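Local coordinates for protein ABC transporter (Thermotoga maritima, PDB 1JI0) that binds ATP and probably hydrolyses it to power the uptake of branched-chain amino acids, as the nucleotide-binding subunit of an ABC transporter, at residues D118-I122 with L154-P158. Sequence-based numbering, arbitrary orientation.
Sequences DLEWI and LMSRP
Asp118 and Arg157 join two parts of the ABC ATPase domain: helix 114-125, and the turn that leads from helix 142-154 towards strand 160-164. Followed outward, Asp118 first presents its CB to the selenomethionine Met155, 4.0 Å from SE. With CG anti to its own carbonyl carbon (chi1 -69°), the carboxylate then extends to Arg157. OD1 accepts a hydrogen bond from NH2 of Arg157 at 2.9 Å, on its syn side and in the guanidinium plane, the carboxylate and guanidinium planes standing 81° apart, and takes a second from a water. OD2 completes the salt bridge with the same NH2, though the N-H points poorly at it and that bond is weak, and it also pairs with Arg109. Because two arginines converge here, an acid suits the place, and an asparagine here would probably leave their positive charges poorly balanced. Arg157, with positive phi (50°), lies beyond the helix, and its long, flexible side chain can reach back to the carboxylate. Next to this salt bridge the contact is apolar: Leu154 sets CD1 4.1 Å from CZ3 of Trp121, while flexible Met155 bends at chi2 and chi3 to fit against the helix. There Ile122, beta-branched, sends its longer CG1-CD1 arm across, with CD1 3.4 Å from SE of Met155.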
loop_
_atom_site.group_PDB
_atom_site.type_symbol
_atom_site.label_atom_id
_atom_site.label_comp_id
_atom_site.label_asym_id
_atom_site.label_seq_id
_atom_site.Cartn_x
_atom_site.Cartn_y
_atom_site.Cartn_z
ATOM N N ASP A 118 -19.717 -2.133 4.240
ATOM C CA ASP A 118 -18.353 -1.620 4.166
ATOM C C ASP A 118 -18.218 -0.261 4.836
ATOM O O ASP A 118 -17.228 0.007 5.516
ATOM C CB ASP A 118 -17.886 -1.510 2.713
ATOM C CG ASP A 118 -17.679 -2.859 2.064
ATOM O OD1 ASP A 118 -17.431 -3.843 2.794
ATOM O OD2 ASP A 118 -17.747 -2.934 0.819
ATOM N N LEU A 119 -19.211 0.602 4.646
ATOM C CA LEU A 119 -19.158 1.923 5.254
ATOM C C LEU A 119 -19.172 1.806 6.775
ATOM O O LEU A 119 -18.453 2.530 7.467
ATOM C CB LEU A 119 -20.336 2.784 4.780
ATOM C CG LEU A 119 -20.341 4.235 5.282
ATOM C CD1 LEU A 119 -19.006 4.899 4.975
ATOM C CD2 LEU A 119 -21.480 5.000 4.628
ATOM N N GLU A 120 -19.984 0.892 7.297
ATOM C CA GLU A 120 -20.053 0.707 8.740
ATOM C C GLU A 120 -18.789 0.017 9.244
ATOM O O GLU A 120 -18.322 0.300 10.347
ATOM C CB GLU A 120 -21.299 -0.098 9.130
ATOM C CG GLU A 120 -21.449 -1.438 8.429
ATOM C CD GLU A 120 -22.708 -2.185 8.857
ATOM O OE1 GLU A 120 -22.975 -3.279 8.307
ATOM O OE2 GLU A 120 -23.428 -1.679 9.748
ATOM N N TRP A 121 -18.231 -0.878 8.432
ATOM C CA TRP A 121 -17.009 -1.572 8.822
ATOM C C TRP A 121 -15.878 -0.567 8.980
ATOM O O TRP A 121 -15.063 -0.681 9.890
ATOM C CB TRP A 121 -16.620 -2.628 7.783
ATOM C CG TRP A 121 -15.279 -3.257 8.059
ATOM C CD1 TRP A 121 -14.839 -3.774 9.247
ATOM C CD2 TRP A 121 -14.196 -3.408 7.133
ATOM N NE1 TRP A 121 -13.548 -4.234 9.119
ATOM C CE2 TRP A 121 -13.129 -4.022 7.832
ATOM C CE3 TRP A 121 -14.019 -3.085 5.779
ATOM C CZ2 TRP A 121 -11.907 -4.316 7.224
ATOM C CZ3 TRP A 121 -12.801 -3.380 5.174
ATOM C CH2 TRP A 121 -11.761 -3.989 5.898
ATOM N N ILE A 122 -15.837 0.423 8.091
ATOM C CA ILE A 122 -14.807 1.455 8.139
ATOM C C ILE A 122 -14.996 2.340 9.361
ATOM O O ILE A 122 -14.049 2.956 9.854
ATOM C CB ILE A 122 -14.837 2.324 6.862
ATOM C CG1 ILE A 122 -14.283 1.514 5.688
ATOM C CG2 ILE A 122 -14.024 3.596 7.064
ATOM C CD1 ILE A 122 -14.275 2.260 4.385
ATOM N N LEU A 154 -10.593 1.670 0.671
ATOM C CA LEU A 154 -11.356 0.501 1.096
ATOM C C LEU A 154 -12.754 0.460 0.490
ATOM O O LEU A 154 -13.235 -0.605 0.111
ATOM C CB LEU A 154 -11.463 0.458 2.623
ATOM C CG LEU A 154 -10.213 0.027 3.395
ATOM C CD1 LEU A 154 -10.515 0.011 4.891
ATOM C CD2 LEU A 154 -9.788 -1.349 2.934
HETATM N N MSE A 155 -13.405 1.616 0.392
HETATM C CA MSE A 155 -14.752 1.671 -0.170
HETATM C C MSE A 155 -14.837 1.163 -1.609
HETATM O O MSE A 155 -15.926 0.931 -2.123
HETATM C CB MSE A 155 -15.302 3.099 -0.089
HETATM C CG MSE A 155 -15.646 3.554 1.323
HETATM SE SE MSE A 155 -16.878 2.350 2.230
HETATM C CE MSE A 155 -18.151 2.061 0.811
ATOM N N SER A 156 -13.692 0.993 -2.266
ATOM C CA SER A 156 -13.690 0.499 -3.636
ATOM C C SER A 156 -13.512 -1.014 -3.631
ATOM O O SER A 156 -13.485 -1.641 -4.685
ATOM C CB SER A 156 -12.562 1.146 -4.446
ATOM O OG SER A 156 -11.310 0.551 -4.154
ATOM N N ARG A 157 -13.386 -1.590 -2.439
ATOM C CA ARG A 157 -13.208 -3.034 -2.290
ATOM C C ARG A 157 -12.074 -3.523 -3.205
ATOM O O ARG A 157 -12.274 -4.353 -4.103
ATOM C CB ARG A 157 -14.530 -3.740 -2.613
ATOM C CG ARG A 157 -14.537 -5.233 -2.349
ATOM C CD ARG A 157 -15.961 -5.777 -2.249
ATOM N NE ARG A 157 -16.611 -5.391 -0.997
ATOM C CZ ARG A 157 -17.854 -5.728 -0.664
ATOM N NH1 ARG A 157 -18.591 -6.458 -1.493
ATOM N NH2 ARG A 157 -18.361 -5.348 0.502
ATOM N N PRO A 158 -10.852 -3.031 -2.955
ATOM C CA PRO A 158 -9.632 -3.349 -3.710
ATOM C C PRO A 158 -9.299 -4.833 -3.784
ATOM O O PRO A 158 -9.520 -5.575 -2.830
ATOM C CB PRO A 158 -8.539 -2.579 -2.959
ATOM C CG PRO A 158 -9.292 -1.570 -2.123
ATOM C CD PRO A 158 -10.515 -2.312 -1.716
HETATM O O HOH W 1 -15.551 -5.628 1.384
#